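Local coordinates for protein antitoxin RnlB (Escherichia coli, PDB 6Y2P) that inhibits the endonuclease activity of its cognate toxin RnlA, acting as the short-lived antitoxin of a type II toxin-antitoxin system, at residues N24-V29 / I48-L53. Sequence-based numbering, arbitrary orientation.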
ATOM      1  N   ASN C  24      -2.830 -14.471 -22.420  1.00 70.09           N
ATOM      2  CA  ASN C  24      -3.952 -13.767 -23.025  1.00 66.46           C
ATOM      3  C   ASN C  24      -4.050 -14.101 -24.516  1.00 69.44           C
ATOM      4  O   ASN C  24      -3.119 -13.783 -25.274  1.00 58.45           O
ATOM      5  CB  ASN C  24      -3.792 -12.273 -22.839  1.00 50.08           C
ATOM      6  CG  ASN C  24      -5.107 -11.544 -22.938  1.00 59.49           C
ATOM      7  OD1 ASN C  24      -5.910 -11.832 -23.842  1.00 58.09           O
ATOM      8  ND2 ASN C  24      -5.356 -10.578 -21.999  1.00 64.94           N
ATOM      9  N   PRO C  25      -5.169 -14.673 -24.989  1.00 72.21           N
ATOM     10  CA  PRO C  25      -5.258 -15.046 -26.416  1.00 74.25           C
ATOM     11  C   PRO C  25      -5.070 -13.879 -27.361  1.00 76.13           C
ATOM     12  O   PRO C  25      -4.753 -14.111 -28.531  1.00 80.95           O
ATOM     13  CB  PRO C  25      -6.668 -15.643 -26.560  1.00 69.48           C
ATOM     14  CG  PRO C  25      -7.138 -15.901 -25.196  1.00 69.72           C
ATOM     15  CD  PRO C  25      -6.424 -14.940 -24.268  1.00 65.08           C
ATOM     16  N   LEU C  26      -5.313 -12.639 -26.919  1.00 76.07           N
ATOM     17  CA  LEU C  26      -5.198 -11.465 -27.787  1.00 76.20           C
ATOM     18  C   LEU C  26      -3.748 -11.095 -28.119  1.00 80.61           C
ATOM     19  O   LEU C  26      -3.517 -10.211 -28.959  1.00 84.29           O
ATOM     20  CB  LEU C  26      -5.913 -10.279 -27.145  1.00 66.28           C
ATOM     21  CG  LEU C  26      -7.424 -10.492 -27.177  1.00 67.09           C
ATOM     22  CD1 LEU C  26      -8.156  -9.531 -26.254  1.00 63.96           C
ATOM     23  CD2 LEU C  26      -7.965 -10.421 -28.609  1.00 61.79           C
ATOM     24  N   SER C  27      -2.778 -11.766 -27.502  1.00 75.06           N
ATOM     25  CA  SER C  27      -1.392 -11.693 -27.926  1.00 81.36           C
ATOM     26  C   SER C  27      -1.099 -12.697 -29.057  1.00 88.61           C
ATOM     27  O   SER C  27       0.016 -12.716 -29.592  1.00 92.62           O
ATOM     28  CB  SER C  27      -0.471 -11.942 -26.746  1.00 86.88           C
ATOM     29  OG  SER C  27      -0.120 -13.319 -26.669  1.00101.49           O
ATOM     30  N   SER C  28      -2.068 -13.550 -29.399  1.00 86.92           N
ATOM     31  CA  SER C  28      -1.938 -14.553 -30.439  1.00 96.77           C
ATOM     32  C   SER C  28      -2.930 -14.301 -31.565  1.00101.54           C
ATOM     33  O   SER C  28      -3.332 -15.228 -32.274  1.00108.42           O
ATOM     34  CB  SER C  28      -2.197 -15.957 -29.905  1.00103.53           C
ATOM     35  OG  SER C  28      -1.436 -16.218 -28.748  1.00113.78           O
ATOM     36  N   VAL C  29      -3.309 -13.046 -31.805  1.00 92.89           N
ATOM     37  CA  VAL C  29      -4.536 -12.876 -32.576  1.00 93.06           C
ATOM     38  C   VAL C  29      -4.339 -13.359 -33.987  1.00 95.08           C
ATOM     39  O   VAL C  29      -5.292 -13.818 -34.621  1.00 99.71           O
ATOM     40  CB  VAL C  29      -5.008 -11.402 -32.573  1.00 91.49           C
ATOM     41  CG1 VAL C  29      -4.321 -10.593 -33.661  1.00 93.52           C
ATOM     42  CG2 VAL C  29      -6.505 -11.363 -32.763  1.00 92.00           C
ATOM     43  N   ILE C  48     -16.577 -10.569 -32.585  1.00 97.01           N
ATOM     44  CA  ILE C  48     -15.998 -11.714 -31.915  1.00 84.58           C
ATOM     45  C   ILE C  48     -16.044 -11.420 -30.433  1.00 83.98           C
ATOM     46  O   ILE C  48     -15.607 -10.347 -29.996  1.00 90.72           O
ATOM     47  CB  ILE C  48     -14.551 -11.954 -32.381  1.00 92.31           C
ATOM     48  CG1 ILE C  48     -14.500 -12.073 -33.899  1.00109.20           C
ATOM     49  CG2 ILE C  48     -13.952 -13.200 -31.748  1.00 79.56           C
ATOM     50  CD1 ILE C  48     -13.253 -12.754 -34.385  1.00112.76           C
ATOM     51  N   LEU C  49     -16.611 -12.337 -29.669  1.00 87.76           N
ATOM     52  CA  LEU C  49     -16.551 -12.285 -28.217  1.00 85.79           C
ATOM     53  C   LEU C  49     -15.388 -13.136 -27.706  1.00 87.74           C
ATOM     54  O   LEU C  49     -15.242 -14.295 -28.104  1.00 98.10           O
ATOM     55  CB  LEU C  49     -17.870 -12.770 -27.627  1.00 82.04           C
ATOM     56  CG  LEU C  49     -17.847 -12.976 -26.116  1.00 78.36           C
ATOM     57  CD1 LEU C  49     -17.533 -11.655 -25.475  1.00 79.18           C
ATOM     58  CD2 LEU C  49     -19.206 -13.544 -25.649  1.00 78.76           C
ATOM     59  N   PHE C  50     -14.579 -12.564 -26.819  1.00 83.20           N
ATOM     60  CA  PHE C  50     -13.468 -13.226 -26.141  1.00 74.91           C
ATOM     61  C   PHE C  50     -13.818 -13.371 -24.661  1.00 75.25           C
ATOM     62  O   PHE C  50     -14.161 -12.373 -23.999  1.00 77.74           O
ATOM     63  CB  PHE C  50     -12.171 -12.403 -26.237  1.00 72.04           C
ATOM     64  CG  PHE C  50     -11.432 -12.547 -27.524  1.00 73.52           C
ATOM     65  CD1 PHE C  50     -11.728 -11.724 -28.598  1.00 77.70           C
ATOM     66  CD2 PHE C  50     -10.408 -13.468 -27.648  1.00 74.96           C
ATOM     67  CE1 PHE C  50     -11.036 -11.836 -29.785  1.00 82.76           C
ATOM     68  CE2 PHE C  50      -9.706 -13.606 -28.837  1.00 77.56           C
ATOM     69  CZ  PHE C  50     -10.023 -12.794 -29.912  1.00 86.99           C
ATOM     70  N   ASP C  51     -13.701 -14.592 -24.141  1.00 64.74           N
ATOM     71  CA  ASP C  51     -13.752 -14.852 -22.700  1.00 67.66           C
ATOM     72  C   ASP C  51     -12.326 -15.017 -22.159  1.00 74.51           C
ATOM     73  O   ASP C  51     -11.642 -15.990 -22.482  1.00 87.96           O
ATOM     74  CB  ASP C  51     -14.585 -16.099 -22.410  1.00 72.95           C
ATOM     75  CG  ASP C  51     -14.559 -16.495 -20.944  1.00 75.01           C
ATOM     76  OD1 ASP C  51     -13.953 -15.765 -20.120  1.00 71.10           O
ATOM     77  OD2 ASP C  51     -15.175 -17.514 -20.605  1.00 76.27           O
ATOM     78  N   LEU C  52     -11.867 -14.089 -21.323  1.00 67.76           N
ATOM     79  CA  LEU C  52     -10.479 -14.147 -20.889  1.00 62.11           C
ATOM     80  C   LEU C  52     -10.306 -14.663 -19.462  1.00 67.39           C
ATOM     81  O   LEU C  52      -9.235 -14.436 -18.852  1.00 57.26           O
ATOM     82  CB  LEU C  52      -9.840 -12.770 -21.042  1.00 55.82           C
ATOM     83  CG  LEU C  52     -10.074 -12.035 -22.373  1.00 61.71           C
ATOM     84  CD1 LEU C  52      -9.529 -10.592 -22.331  1.00 58.94           C
ATOM     85  CD2 LEU C  52      -9.408 -12.776 -23.520  1.00 67.21           C
ATOM     86  N   LEU C  53     -11.288 -15.428 -18.957  1.00 63.10           N
ATOM     87  CA  LEU C  53     -11.320 -15.806 -17.539  1.00 63.12           C
ATOM     88  C   LEU C  53      -9.993 -16.401 -17.067  1.00 69.15           C
ATOM     89  O   LEU C  53      -9.459 -16.000 -16.024  1.00 72.77           O
ATOM     90  CB  LEU C  53     -12.448 -16.799 -17.278  1.00 64.71           C
ATOM     91  CG  LEU C  53     -12.382 -17.392 -15.864  1.00 60.60           C
ATOM     92  CD1 LEU C  53     -12.745 -16.299 -14.902  1.00 59.80           C
ATOM     93  CD2 LEU C  53     -13.241 -18.641 -15.637  1.00 63.76           C
TER
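Leu26 lays its CD2 methyl over one face of the Phe50 ring, a CH-pi contact in which CD2 lies 3.6 Å from the centroid, 18° off the ring normal and displaced toward CZ. Pro25 lies more loosely at the edge, with CB 4.3 Å from Phe50 CE2. Leu52 extends this apolar patch: its CD2 packs 3.8 Å from Pro25 CD and also touches the amide oxygen of Asn24, while the other branch, CD1, lies against Leu26 CD1. The CB of Phe50 already points at the loop, and chi1 of -81°, with CG beside the backbone N, sets how the ring lies beneath Leu26. Asn24 helps to brace the turn, its OD1 accepting a hydrogen bond from Leu26 N (3.2 Å) in an Asx turn. The donor is tilted 28° from the carbonyl plane. Ser27 N to Asn24 O and Ser28 N to Pro25 O are the i to i+3 bonds of the short 3-10 turn. At the end of strand 46-51, a second Asx turn, Leu53 N to Asp51 OD1, shapes the exit, and Arg62 forms a salt bridge with Asp51. Asn24, Leu26 and Leu52 also pack on the chain of another protein, probably the toxin, so the contact borders that interface. The loop before helix 29-39 thus covers one face of central strand 46-51, between parallel strand 13-19 and antiparallel strand 63-69; on the other face Leu49 and Asp51 pack on helix 88-99.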